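Local coordinates for protein cation antiporter (Dietzia sp. DQ12-45-1b, PDB 7D3U) that probably takes part in monovalent cation/proton antiport as the E subunit of the membrane-embedded Mrp complex, at residues 44-49 against 83-88. Sequence-based numbering, arbitrary orientation.
Sequences FVRFPT and DWEIVV
Phe47 and Ile86 exchange two backbone hydrogen bonds, Phe47 N to Ile86 O and Ile86 N to Phe47 O, both 2.9 Å and nearly straight, which defines them as a hydrogen-bonded antiparallel pair. Val45 and Val88 form a second such pair, in which the bond given by Val45 N is the more bent, 130° at the hydrogen, while the return bond from Val88 N is close to straight. Just past the last bridge, Thr49 N gives Trp84 O one more backbone bond, 2.7 Å. On the face carrying Arg46, Val87, Pro48 and Glu85, a long salt bridge runs diagonally between non-hydrogen-bonded pairs: Arg46 NH1 and NE both give Glu85 OE1 weak bonds, NH1 at 3.4 Å. OE1 sits in the guanidinium plane at its edge, and the carboxylate plane stands nearly perpendicular to it, at 83°. The other face, with Val45, Phe47, Ile86 and Val88, is mainly apolar. Ile86 CG1 stands between its backbone N and carbonyl carbon (chi1 55°), which runs the chain alongside Phe47 and brings CD1 to the edge of the ring, 3.5 Å from Phe47 CD2. Thr49 crosses the Ile86 side chain at about a right angle, its OG1 touching both branches and nearest CG2 at 3.4 Å. Cutting Ile86 back to an alanine would remove CG1, CG2 and CD1, and would probably open a gap beside the Phe47 ring edge and the Thr49 hydroxyl. Helices 54-66 and 96-111 pack on this face, through Ile64 against Ile86 and Leu103 against Val88. A strand of subunit G pairs in parallel with Phe44, and Gln107 OE1 of that subunit hydrogen-bonds Arg46 N. The chemistry thus implies a two-sided sheet: a mainly hydrophobic face turned to its own helices, and a face with a modest ionic link, where Arg46 and Val87 also meet subunits G and A.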
ATOM      1  N   PHE F  44      15.333 -16.075 -57.063  1.00 90.73           N
ATOM      2  CA  PHE F  44      15.050 -14.651 -56.988  1.00 90.73           C
ATOM      3  C   PHE F  44      15.368 -13.989 -58.319  1.00 90.73           C
ATOM      4  O   PHE F  44      16.269 -14.415 -59.044  1.00 90.73           O
ATOM      5  CB  PHE F  44      15.858 -13.996 -55.869  1.00 90.73           C
ATOM      6  CG  PHE F  44      15.581 -14.562 -54.510  1.00 90.73           C
ATOM      7  CD1 PHE F  44      16.204 -15.721 -54.088  1.00 90.73           C
ATOM      8  CD2 PHE F  44      14.698 -13.935 -53.652  1.00 90.73           C
ATOM      9  CE1 PHE F  44      15.952 -16.245 -52.840  1.00 90.73           C
ATOM     10  CE2 PHE F  44      14.445 -14.456 -52.402  1.00 90.73           C
ATOM     11  CZ  PHE F  44      15.073 -15.611 -51.996  1.00 90.73           C
ATOM     12  N   VAL F  45      14.625 -12.933 -58.632  1.00 91.56           N
ATOM     13  CA  VAL F  45      14.744 -12.268 -59.925  1.00 91.56           C
ATOM     14  C   VAL F  45      14.460 -10.786 -59.739  1.00 91.56           C
ATOM     15  O   VAL F  45      13.474 -10.408 -59.101  1.00 91.56           O
ATOM     16  CB  VAL F  45      13.782 -12.882 -60.965  1.00 91.56           C
ATOM     17  CG1 VAL F  45      13.827 -12.104 -62.268  1.00 91.56           C
ATOM     18  CG2 VAL F  45      14.124 -14.338 -61.209  1.00 91.56           C
ATOM     19  N   ARG F  46      15.332  -9.946 -60.288  1.00 95.58           N
ATOM     20  CA  ARG F  46      15.068  -8.519 -60.390  1.00 95.58           C
ATOM     21  C   ARG F  46      14.293  -8.273 -61.676  1.00 95.58           C
ATOM     22  O   ARG F  46      14.749  -8.649 -62.762  1.00 95.58           O
ATOM     23  CB  ARG F  46      16.367  -7.717 -60.376  1.00 95.58           C
ATOM     24  CG  ARG F  46      17.228  -7.980 -59.161  1.00 95.58           C
ATOM     25  CD  ARG F  46      18.505  -7.166 -59.192  1.00 95.58           C
ATOM     26  NE  ARG F  46      18.243  -5.739 -59.037  1.00 95.58           N
ATOM     27  CZ  ARG F  46      19.080  -4.889 -58.455  1.00 95.58           C
ATOM     28  NH1 ARG F  46      18.762  -3.606 -58.357  1.00 95.58           N
ATOM     29  NH2 ARG F  46      20.233  -5.322 -57.967  1.00 95.58           N
ATOM     30  N   PHE F  47      13.125  -7.650 -61.556  1.00 94.06           N
ATOM     31  CA  PHE F  47      12.210  -7.494 -62.677  1.00 94.06           C
ATOM     32  C   PHE F  47      11.904  -6.019 -62.890  1.00 94.06           C
ATOM     33  O   PHE F  47      11.363  -5.368 -61.980  1.00 94.06           O
ATOM     34  CB  PHE F  47      10.921  -8.278 -62.417  1.00 94.06           C
ATOM     35  CG  PHE F  47       9.913  -8.173 -63.519  1.00 94.06           C
ATOM     36  CD1 PHE F  47      10.295  -8.308 -64.840  1.00 94.06           C
ATOM     37  CD2 PHE F  47       8.580  -7.949 -63.234  1.00 94.06           C
ATOM     38  CE1 PHE F  47       9.366  -8.216 -65.857  1.00 94.06           C
ATOM     39  CE2 PHE F  47       7.648  -7.856 -64.244  1.00 94.06           C
ATOM     40  CZ  PHE F  47       8.041  -7.990 -65.558  1.00 94.06           C
ATOM     41  N   PRO F  48      12.242  -5.442 -64.043  1.00 92.50           N
ATOM     42  CA  PRO F  48      11.784  -4.080 -64.346  1.00 92.50           C
ATOM     43  C   PRO F  48      10.286  -4.083 -64.613  1.00 92.50           C
ATOM     44  O   PRO F  48       9.791  -4.853 -65.437  1.00 92.50           O
ATOM     45  CB  PRO F  48      12.586  -3.702 -65.599  1.00 92.50           C
ATOM     46  CG  PRO F  48      13.717  -4.692 -65.653  1.00 92.50           C
ATOM     47  CD  PRO F  48      13.171  -5.949 -65.064  1.00 92.50           C
ATOM     48  N   THR F  49       9.567  -3.209 -63.914  1.00 96.91           N
ATOM     49  CA  THR F  49       8.118  -3.335 -63.825  1.00 96.91           C
ATOM     50  C   THR F  49       7.376  -2.562 -64.904  1.00 96.91           C
ATOM     51  O   THR F  49       6.250  -2.935 -65.252  1.00 96.91           O
ATOM     52  CB  THR F  49       7.637  -2.871 -62.448  1.00 96.91           C
ATOM     53  OG1 THR F  49       8.227  -3.697 -61.438  1.00 96.91           O
ATOM     54  CG2 THR F  49       6.131  -3.008 -62.347  1.00 96.91           C
ATOM     55  N   ASP F  83      10.507   3.899 -63.800  1.00109.34           N
ATOM     56  CA  ASP F  83      11.051   2.564 -64.102  1.00109.34           C
ATOM     57  C   ASP F  83      10.890   1.440 -63.066  1.00109.34           C
ATOM     58  O   ASP F  83      11.345   0.319 -63.296  1.00109.34           O
ATOM     59  CB  ASP F  83      12.528   2.682 -64.495  1.00 30.00           C
ATOM     60  CG  ASP F  83      12.720   2.884 -65.985  1.00 30.00           C
ATOM     61  OD1 ASP F  83      11.710   2.894 -66.720  1.00 30.00           O
ATOM     62  OD2 ASP F  83      13.881   3.033 -66.421  1.00 30.00           O
ATOM     63  N   TRP F  84      10.250   1.728 -61.940  1.00 99.38           N
ATOM     64  CA  TRP F  84      10.042   0.735 -60.895  1.00 99.38           C
ATOM     65  C   TRP F  84      10.618  -0.648 -61.166  1.00 99.38           C
ATOM     66  O   TRP F  84      10.392  -1.241 -62.224  1.00 99.38           O
ATOM     67  CB  TRP F  84       8.629   0.599 -60.332  1.00 99.38           C
ATOM     68  CG  TRP F  84       8.162   1.784 -59.561  1.00 99.38           C
ATOM     69  CD1 TRP F  84       7.575   2.906 -60.060  1.00 99.38           C
ATOM     70  CD2 TRP F  84       8.241   1.967 -58.144  1.00 99.38           C
ATOM     71  NE1 TRP F  84       7.281   3.779 -59.041  1.00 99.38           N
ATOM     72  CE2 TRP F  84       7.682   3.223 -57.854  1.00 99.38           C
ATOM     73  CE3 TRP F  84       8.731   1.189 -57.093  1.00 99.38           C
ATOM     74  CZ2 TRP F  84       7.598   3.720 -56.557  1.00 99.38           C
ATOM     75  CZ3 TRP F  84       8.648   1.682 -55.809  1.00 99.38           C
ATOM     76  CH2 TRP F  84       8.087   2.937 -55.551  1.00 99.38           C
ATOM     77  N   GLU F  85      11.372  -1.158 -60.198  1.00 96.97           N
ATOM     78  CA  GLU F  85      11.877  -2.521 -60.212  1.00 96.97           C
ATOM     79  C   GLU F  85      11.319  -3.276 -59.015  1.00 96.97           C
ATOM     80  O   GLU F  85      11.094  -2.699 -57.950  1.00 96.97           O
ATOM     81  CB  GLU F  85      13.407  -2.549 -60.166  1.00 96.97           C
ATOM     82  CG  GLU F  85      14.079  -2.631 -61.520  1.00 96.97           C
ATOM     83  CD  GLU F  85      15.516  -3.101 -61.420  1.00 96.97           C
ATOM     84  OE1 GLU F  85      15.945  -3.465 -60.306  1.00 96.97           O
ATOM     85  OE2 GLU F  85      16.217  -3.108 -62.454  1.00 96.97           O
ATOM     86  N   ILE F  86      11.088  -4.573 -59.196  1.00 90.29           N
ATOM     87  CA  ILE F  86      10.623  -5.417 -58.107  1.00 90.29           C
ATOM     88  C   ILE F  86      11.565  -6.604 -57.964  1.00 90.29           C
ATOM     89  O   ILE F  86      12.335  -6.934 -58.867  1.00 90.29           O
ATOM     90  CB  ILE F  86       9.172  -5.896 -58.307  1.00 90.29           C
ATOM     91  CG1 ILE F  86       9.018  -6.606 -59.649  1.00 90.29           C
ATOM     92  CG2 ILE F  86       8.209  -4.727 -58.208  1.00 90.29           C
ATOM     93  CD1 ILE F  86       7.586  -6.929 -59.992  1.00 90.29           C
ATOM     94  N   VAL F  87      11.501  -7.238 -56.799  1.00 86.76           N
ATOM     95  CA  VAL F  87      12.282  -8.431 -56.499  1.00 86.76           C
ATOM     96  C   VAL F  87      11.295  -9.566 -56.291  1.00 86.76           C
ATOM     97  O   VAL F  87      10.602  -9.614 -55.267  1.00 86.76           O
ATOM     98  CB  VAL F  87      13.173  -8.241 -55.268  1.00 86.76           C
ATOM     99  CG1 VAL F  87      13.898  -9.533 -54.941  1.00 86.76           C
ATOM    100  CG2 VAL F  87      14.159  -7.116 -55.505  1.00 86.76           C
ATOM    101  N   VAL F  88      11.225 -10.478 -57.255  1.00 86.34           N
ATOM    102  CA  VAL F  88      10.235 -11.546 -57.264  1.00 86.34           C
ATOM    103  C   VAL F  88      10.926 -12.864 -56.958  1.00 86.34           C
ATOM    104  O   VAL F  88      11.962 -13.185 -57.551  1.00 86.34           O
ATOM    105  CB  VAL F  88       9.499 -11.613 -58.610  1.00 86.34           C
ATOM    106  CG1 VAL F  88       8.392 -12.640 -58.552  1.00 86.34           C
ATOM    107  CG2 VAL F  88       8.942 -10.251 -58.960  1.00 86.34           C
TER